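Local coordinates for protein leucine aminopeptidase (Parabacteroides distasonis, PDB 3TC8) that is a zinc-dependent exopeptidase of the M28 peptidase family, probably acting as an aminopeptidase that trims residues from the N-termini of peptides, at residues A[138-151]-A[297-309]. Sequence-based numbering, arbitrary orientation.
Sequences IARQIGQKAPGIGI and AAGQTVLEVIYNR
In the alpha/beta fold of this M28 peptidase, the C-terminal helix packs beside the helix-turn-strand unit 138-151 on one face of the mixed sheet, with Ile138 and Ile142 facing the helix, Ile306 reaching to Ile151 as well and Tyr307 closing against the turn. The axes of helical segments 138-144 and 297-308 approach to 11.0 Å at 36°, and Ile138 acts as a knob in the hole formed by Gly299, Val302, Leu303 and Ile306. Its CD1 lies 3.9 Å from Val302 CG1, the two side chains crossing at about a right angle, whereas Ile138 and Leu303 slide past each other in opposite directions, CG2 against CD2. Ile306 sends CG1 between its own backbone N and carbonyl carbon (chi1 69°), which brings its CD1 within 3.9 Å of Ile142 CD1 and 4.0 Å of Ile151 CD1; Ile151 also rests on Val97 and Leu99 of strand 96-102, joining helices and sheet in one apolar core. Farther along, the Tyr307 ring lies against the turn. Pro147 CB stands over one face, 3.6 Å from the ring centroid, a CH-pi contact, while Tyr307 OH donates to Lys145 O at 2.6 Å, meeting the oxygen almost head-on (C=O...O angle 161°). A water donates to both Pro147 O and Tyr307 O, each at 2.7 Å. Face contact, hydroxyl and water together probably help hold the turn against the last turn of the C-terminal helix.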
ATOM      1  N   ILE A 138      -8.103   8.489   3.818  1.00  8.19           N
ATOM      2  CA  ILE A 138      -9.270   8.062   3.046  1.00  8.28           C
ATOM      3  C   ILE A 138     -10.308   7.435   3.966  1.00  8.23           C
ATOM      4  O   ILE A 138     -11.488   7.764   3.933  1.00  8.49           O
ATOM      5  CB  ILE A 138      -8.846   7.132   1.901  1.00  8.05           C
ATOM      6  CG1 ILE A 138      -8.147   7.925   0.802  1.00  8.98           C
ATOM      7  CG2 ILE A 138     -10.048   6.327   1.337  1.00  9.24           C
ATOM      8  CD1 ILE A 138      -7.296   7.112  -0.106  1.00 10.16           C
ATOM      9  N   ALA A 139      -9.854   6.543   4.862  1.00  8.46           N
ATOM     10  CA  ALA A 139     -10.736   5.873   5.769  1.00  8.51           C
ATOM     11  C   ALA A 139     -11.375   6.860   6.763  1.00  8.13           C
ATOM     12  O   ALA A 139     -12.546   6.720   7.135  1.00  8.44           O
ATOM     13  CB  ALA A 139      -9.940   4.766   6.519  1.00  9.09           C
ATOM     14  N   ARG A 140     -10.615   7.873   7.188  1.00  8.17           N
ATOM     15  CA  ARG A 140     -11.158   8.895   8.039  1.00  8.46           C
ATOM     16  C   ARG A 140     -12.326   9.607   7.380  1.00  8.67           C
ATOM     17  O   ARG A 140     -13.383   9.858   7.966  1.00  9.12           O
ATOM     18  CB  ARG A 140     -10.078   9.906   8.449  1.00  8.41           C
ATOM     19  CG  ARG A 140     -10.536  10.872   9.525  1.00  9.17           C
ATOM     20  CD  ARG A 140      -9.427  11.792  10.020  1.00 10.06           C
ATOM     21  NE  ARG A 140      -9.056  12.797   9.022  1.00  9.54           N
ATOM     22  CZ  ARG A 140      -9.471  14.043   9.010  1.00 10.19           C
ATOM     23  NH1 ARG A 140     -10.236  14.561   9.970  1.00 11.75           N
ATOM     24  NH2 ARG A 140      -9.085  14.797   8.026  1.00 11.00           N
ATOM     25  N   GLN A 141     -12.179   9.907   6.090  1.00  8.45           N
ATOM     26  CA  GLN A 141     -13.246  10.535   5.330  1.00  8.83           C
ATOM     27  C   GLN A 141     -14.438   9.600   5.123  1.00  8.73           C
ATOM     28  O   GLN A 141     -15.590  10.024   5.261  1.00  9.28           O
ATOM     29  CB  GLN A 141     -12.734  11.015   4.002  1.00  9.36           C
ATOM     30  CG  GLN A 141     -11.671  12.130   4.090  1.00  9.17           C
ATOM     31  CD  GLN A 141     -12.105  13.336   4.842  1.00  9.69           C
ATOM     32  OE1 GLN A 141     -13.290  13.735   4.778  1.00 10.43           O
ATOM     33  NE2 GLN A 141     -11.179  13.954   5.584  1.00 11.00           N
ATOM     34  N   ILE A 142     -14.190   8.332   4.851  1.00  8.91           N
ATOM     35  CA  ILE A 142     -15.260   7.371   4.692  1.00  9.12           C
ATOM     36  C   ILE A 142     -16.065   7.254   5.978  1.00  9.38           C
ATOM     37  O   ILE A 142     -17.293   7.190   5.955  1.00 10.60           O
ATOM     38  CB  ILE A 142     -14.706   5.975   4.259  1.00  9.22           C
ATOM     39  CG1 ILE A 142     -14.126   6.044   2.861  1.00  9.50           C
ATOM     40  CG2 ILE A 142     -15.769   4.887   4.396  1.00 10.35           C
ATOM     41  CD1 ILE A 142     -13.216   4.867   2.526  1.00 10.11           C
ATOM     42  N   GLY A 143     -15.386   7.232   7.131  1.00  9.66           N
ATOM     43  CA  GLY A 143     -16.082   7.135   8.376  1.00 10.71           C
ATOM     44  C   GLY A 143     -17.041   8.306   8.613  1.00 11.53           C
ATOM     45  O   GLY A 143     -18.046   8.163   9.276  1.00 13.62           O
ATOM     46  N   GLN A 144     -16.709   9.474   8.092  1.00 12.29           N
ATOM     47  CA  GLN A 144     -17.552  10.664   8.251  1.00 13.78           C
ATOM     48  C   GLN A 144     -18.655  10.770   7.197  1.00 13.70           C
ATOM     49  O   GLN A 144     -19.668  11.435   7.455  1.00 17.24           O
ATOM     50  CB  GLN A 144     -16.696  11.934   8.152  1.00 14.12           C
ATOM     51  CG  GLN A 144     -15.620  12.145   9.281  1.00 15.64           C
ATOM     52  CD  GLN A 144     -14.498  13.296   8.979  1.00 19.03           C
ATOM     53  OE1 GLN A 144     -13.771  13.773   9.899  1.00 24.57           O
ATOM     54  NE2 GLN A 144     -14.397  13.725   7.731  1.00 22.84           N
ATOM     55  N   LYS A 145     -18.530  10.127   6.044  1.00 12.48           N
ATOM     56  CA  LYS A 145     -19.481  10.272   4.944  1.00 13.48           C
ATOM     57  C   LYS A 145     -19.470   8.992   4.115  1.00 13.01           C
ATOM     58  O   LYS A 145     -18.551   8.729   3.372  1.00 14.14           O
ATOM     59  CB  LYS A 145     -19.146  11.478   4.049  1.00 14.80           C
ATOM     60  CG  LYS A 145     -20.185  11.697   2.957  1.00 17.54           C
ATOM     61  CD  LYS A 145     -19.769  12.858   2.059  1.00 23.35           C
ATOM     62  CE  LYS A 145     -20.881  13.419   1.143  1.00 29.07           C
ATOM     63  NZ  LYS A 145     -20.537  14.871   0.884  1.00 34.08           N
ATOM     64  N   ALA A 146     -20.489   8.173   4.233  1.00 15.05           N
ATOM     65  CA  ALA A 146     -20.526   6.872   3.563  1.00 15.58           C
ATOM     66  C   ALA A 146     -20.538   7.094   2.047  1.00 14.99           C
ATOM     67  O   ALA A 146     -21.357   7.840   1.570  1.00 15.94           O
ATOM     68  CB  ALA A 146     -21.793   6.085   3.986  1.00 18.79           C
ATOM     69  N   PRO A 147     -19.681   6.386   1.284  1.00 13.48           N
ATOM     70  CA  PRO A 147     -19.763   6.476  -0.157  1.00 13.67           C
ATOM     71  C   PRO A 147     -20.880   5.724  -0.800  1.00 15.91           C
ATOM     72  O   PRO A 147     -21.153   5.954  -1.977  1.00 19.63           O
ATOM     73  CB  PRO A 147     -18.420   5.942  -0.632  1.00 13.66           C
ATOM     74  CG  PRO A 147     -17.994   5.002   0.436  1.00 13.22           C
ATOM     75  CD  PRO A 147     -18.481   5.647   1.695  1.00 13.65           C
ATOM     76  N   GLY A 148     -21.568   4.858  -0.107  1.00 16.88           N
ATOM     77  CA  GLY A 148     -22.674   4.135  -0.829  1.00 18.13           C
ATOM     78  C   GLY A 148     -22.330   2.762  -1.386  1.00 17.36           C
ATOM     79  O   GLY A 148     -23.204   2.059  -1.861  1.00 21.87           O
ATOM     80  N   ILE A 149     -21.078   2.387  -1.289  1.00 15.38           N
ATOM     81  CA  ILE A 149     -20.607   1.042  -1.533  0.50 14.66           C
ATOM     82  C   ILE A 149     -19.779   0.637  -0.348  1.00 13.41           C
ATOM     83  O   ILE A 149     -19.328   1.485   0.424  1.00 15.07           O
ATOM     84  CB  ILE A 149     -19.773   0.979  -2.788  0.50 15.18           C
ATOM     85  CG1 ILE A 149     -18.683   2.050  -2.803  0.50 15.20           C
ATOM     86  CG2 ILE A 149     -20.688   1.175  -3.979  0.50 15.94           C
ATOM     87  CD1 ILE A 149     -17.537   1.698  -3.653  0.50 17.00           C
ATOM     88  N   GLY A 150     -19.629  -0.662  -0.153  1.00 12.14           N
ATOM     89  CA  GLY A 150     -18.765  -1.118   0.914  1.00 11.55           C
ATOM     90  C   GLY A 150     -17.305  -0.865   0.575  1.00  9.51           C
ATOM     91  O   GLY A 150     -16.943  -0.953  -0.580  1.00 11.65           O
ATOM     92  N   ILE A 151     -16.511  -0.517   1.572  1.00 10.04           N
ATOM     93  CA  ILE A 151     -15.079  -0.336   1.393  1.00  8.79           C
ATOM     94  C   ILE A 151     -14.361  -1.167   2.402  1.00  9.01           C
ATOM     95  O   ILE A 151     -14.656  -1.114   3.608  1.00 10.47           O
ATOM     96  CB  ILE A 151     -14.646   1.143   1.618  1.00  9.90           C
ATOM     97  CG1 ILE A 151     -15.405   2.099   0.665  1.00 11.00           C
ATOM     98  CG2 ILE A 151     -13.145   1.264   1.439  1.00 11.02           C
ATOM     99  CD1 ILE A 151     -15.108   1.970  -0.809  1.00 12.91           C
ATOM    100  N   ALA A 297      -2.612  14.241  -4.457  1.00  9.09           N
ATOM    101  CA  ALA A 297      -2.972  13.767  -5.797  1.00  9.13           C
ATOM    102  C   ALA A 297      -3.463  12.321  -5.736  1.00  9.26           C
ATOM    103  O   ALA A 297      -4.484  11.978  -6.318  1.00  9.23           O
ATOM    104  CB  ALA A 297      -1.782  13.896  -6.735  1.00 11.26           C
ATOM    105  N   ALA A 298      -2.715  11.451  -5.040  1.00  8.29           N
ATOM    106  CA  ALA A 298      -3.124  10.072  -4.925  1.00  8.58           C
ATOM    107  C   ALA A 298      -4.431   9.930  -4.198  1.00  8.72           C
ATOM    108  O   ALA A 298      -5.353   9.210  -4.620  1.00  8.87           O
ATOM    109  CB  ALA A 298      -2.014   9.254  -4.281  1.00  9.81           C
ATOM    110  N   GLY A 299      -4.515  10.549  -3.026  1.00  8.24           N
ATOM    111  CA  GLY A 299      -5.655  10.356  -2.178  1.00  8.05           C
ATOM    112  C   GLY A 299      -6.945  10.948  -2.710  1.00  7.39           C
ATOM    113  O   GLY A 299      -8.004  10.303  -2.574  1.00  8.42           O
ATOM    114  N   GLN A 300      -6.867  12.156  -3.240  1.00  7.83           N
ATOM    115  CA  GLN A 300      -8.074  12.775  -3.762  1.00  8.61           C
ATOM    116  C   GLN A 300      -8.588  12.010  -4.973  1.00  8.61           C
ATOM    117  O   GLN A 300      -9.809  11.911  -5.151  1.00  9.46           O
ATOM    118  CB  GLN A 300      -7.813  14.253  -4.090  1.00  8.76           C
ATOM    119  CG  GLN A 300      -9.125  15.026  -4.309  1.00  9.62           C
ATOM    120  CD  GLN A 300      -9.944  15.089  -3.063  1.00  8.68           C
ATOM    121  OE1 GLN A 300      -9.429  15.455  -2.010  1.00 10.72           O
ATOM    122  NE2 GLN A 300     -11.202  14.677  -3.122  1.00 10.62           N
ATOM    123  N   THR A 301      -7.690  11.508  -5.802  1.00  8.03           N
ATOM    124  CA  THR A 301      -8.110  10.696  -6.953  1.00  8.13           C
ATOM    125  C   THR A 301      -8.858   9.459  -6.495  1.00  8.24           C
ATOM    126  O   THR A 301      -9.921   9.111  -7.031  1.00  8.95           O
ATOM    127  CB  THR A 301      -6.906  10.364  -7.854  1.00  8.77           C
ATOM    128  OG1 THR A 301      -6.350  11.561  -8.366  1.00  9.25           O
ATOM    129  CG2 THR A 301      -7.273   9.417  -8.999  1.00 10.41           C
ATOM    130  N   VAL A 302      -8.342   8.752  -5.456  1.00  7.99           N
ATOM    131  CA  VAL A 302      -9.025   7.590  -4.994  1.00  8.05           C
ATOM    132  C   VAL A 302     -10.408   7.954  -4.453  1.00  8.51           C
ATOM    133  O   VAL A 302     -11.389   7.245  -4.693  1.00  9.17           O
ATOM    134  CB  VAL A 302      -8.169   6.810  -3.947  1.00  8.73           C
ATOM    135  CG1 VAL A 302      -8.981   5.733  -3.291  1.00 10.07           C
ATOM    136  CG2 VAL A 302      -6.920   6.241  -4.598  1.00 10.45           C
ATOM    137  N   LEU A 303     -10.517   9.027  -3.669  1.00  8.10           N
ATOM    138  CA  LEU A 303     -11.839   9.427  -3.180  1.00  8.66           C
ATOM    139  C   LEU A 303     -12.810   9.678  -4.336  1.00  8.29           C
ATOM    140  O   LEU A 303     -13.956   9.303  -4.303  1.00  9.17           O
ATOM    141  CB  LEU A 303     -11.729  10.699  -2.310  1.00  8.44           C
ATOM    142  CG  LEU A 303     -11.085  10.498  -0.941  1.00  8.81           C
ATOM    143  CD1 LEU A 303     -10.948  11.833  -0.240  1.00 11.48           C
ATOM    144  CD2 LEU A 303     -11.867   9.536  -0.081  1.00 10.69           C
ATOM    145  N   GLU A 304     -12.345  10.417  -5.320  1.00  8.81           N
ATOM    146  CA  GLU A 304     -13.195  10.711  -6.494  1.00  9.21           C
ATOM    147  C   GLU A 304     -13.745   9.446  -7.133  1.00  8.79           C
ATOM    148  O   GLU A 304     -14.912   9.390  -7.495  1.00  9.38           O
ATOM    149  CB  GLU A 304     -12.434  11.556  -7.493  1.00  9.88           C
ATOM    150  CG  GLU A 304     -13.264  12.003  -8.717  1.00 10.46           C
ATOM    151  CD  GLU A 304     -14.299  13.082  -8.378  1.00 11.63           C
ATOM    152  OE1 GLU A 304     -14.111  13.827  -7.392  1.00 13.65           O
ATOM    153  OE2 GLU A 304     -15.279  13.247  -9.148  1.00 13.18           O
ATOM    154  N   VAL A 305     -12.906   8.424  -7.265  1.00  8.95           N
ATOM    155  CA  VAL A 305     -13.267   7.207  -7.891  0.50  8.46           C
ATOM    156  C   VAL A 305     -14.285   6.407  -7.061  1.00  9.30           C
ATOM    157  O   VAL A 305     -15.321   5.909  -7.571  1.00 10.34           O
ATOM    158  CB  VAL A 305     -11.975   6.432  -8.167  0.50  8.71           C
ATOM    159  CG1 VAL A 305     -12.278   4.998  -8.598  0.50  8.72           C
ATOM    160  CG2 VAL A 305     -11.167   7.181  -9.214  0.50  8.68           C
ATOM    161  N   ILE A 306     -14.016   6.248  -5.760  1.00  8.74           N
ATOM    162  CA  ILE A 306     -14.873   5.404  -4.957  1.00  9.31           C
ATOM    163  C   ILE A 306     -16.210   6.070  -4.628  1.00  9.17           C
ATOM    164  O   ILE A 306     -17.189   5.375  -4.422  1.00 11.01           O
ATOM    165  CB  ILE A 306     -14.182   4.848  -3.682  1.00  9.28           C
ATOM    166  CG1 ILE A 306     -13.914   5.968  -2.645  1.00  9.51           C
ATOM    167  CG2 ILE A 306     -12.894   4.104  -4.061  1.00 10.78           C
ATOM    168  CD1 ILE A 306     -13.263   5.512  -1.367  1.00 10.65           C
ATOM    169  N   TYR A 307     -16.234   7.397  -4.550  1.00  9.11           N
ATOM    170  CA  TYR A 307     -17.481   8.110  -4.305  1.00  9.04           C
ATOM    171  C   TYR A 307     -18.226   8.431  -5.571  1.00  9.97           C
ATOM    172  O   TYR A 307     -19.444   8.657  -5.482  1.00 12.19           O
ATOM    173  CB  TYR A 307     -17.205   9.439  -3.595  1.00  9.74           C
ATOM    174  CG  TYR A 307     -16.987   9.301  -2.102  1.00  9.86           C
ATOM    175  CD1 TYR A 307     -15.752   8.916  -1.568  1.00  9.70           C
ATOM    176  CD2 TYR A 307     -17.998   9.557  -1.220  1.00 10.25           C
ATOM    177  CE1 TYR A 307     -15.554   8.815  -0.198  1.00 10.19           C
ATOM    178  CE2 TYR A 307     -17.820   9.435   0.163  1.00 10.36           C
ATOM    179  CZ  TYR A 307     -16.600   9.042   0.691  1.00 10.11           C
ATOM    180  OH  TYR A 307     -16.334   8.958   2.024  1.00 11.35           O
ATOM    181  N   ASN A 308     -17.547   8.583  -6.698  1.00 10.15           N
ATOM    182  CA  ASN A 308     -18.115   9.350  -7.779  1.00  9.67           C
ATOM    183  C   ASN A 308     -17.697   8.921  -9.178  1.00 10.41           C
ATOM    184  O   ASN A 308     -17.880   9.696 -10.109  1.00 11.08           O
ATOM    185  CB  ASN A 308     -17.789  10.834  -7.579  1.00 10.69           C
ATOM    186  CG  ASN A 308     -18.678  11.771  -8.346  1.00 10.52           C
ATOM    187  OD1 ASN A 308     -19.894  11.533  -8.480  1.00 12.12           O
ATOM    188  ND2 ASN A 308     -18.114  12.874  -8.779  1.00 10.86           N
ATOM    189  N   ARG A 309     -17.225   7.686  -9.350  1.00 10.42           N
ATOM    190  CA  ARG A 309     -17.062   7.078 -10.691  1.00 11.90           C
ATOM    191  C   ARG A 309     -17.609   5.670 -10.667  1.00 14.31           C
ATOM    192  O   ARG A 309     -18.187   5.267  -9.671  1.00 16.33           O
ATOM    193  CB  ARG A 309     -15.624   7.098 -11.156  1.00 12.21           C
ATOM    194  CG  ARG A 309     -15.047   8.449 -11.416  1.00 12.48           C
ATOM    195  CD  ARG A 309     -15.705   9.134 -12.639  1.00 13.07           C
ATOM    196  NE  ARG A 309     -15.032  10.383 -12.962  1.00 13.84           N
ATOM    197  CZ  ARG A 309     -15.077  11.495 -12.238  1.00 12.50           C
ATOM    198  NH1 ARG A 309     -15.890  11.570 -11.206  1.00 12.35           N
ATOM    199  NH2 ARG A 309     -14.334  12.564 -12.584  1.00 14.50           N
ATOM    200  OXT ARG A 309     -17.569   4.975 -11.704  1.00 16.40           O
TER
HETATM  201  O   HOH W   1     -21.016   8.336  -3.304  1.00 23.31           O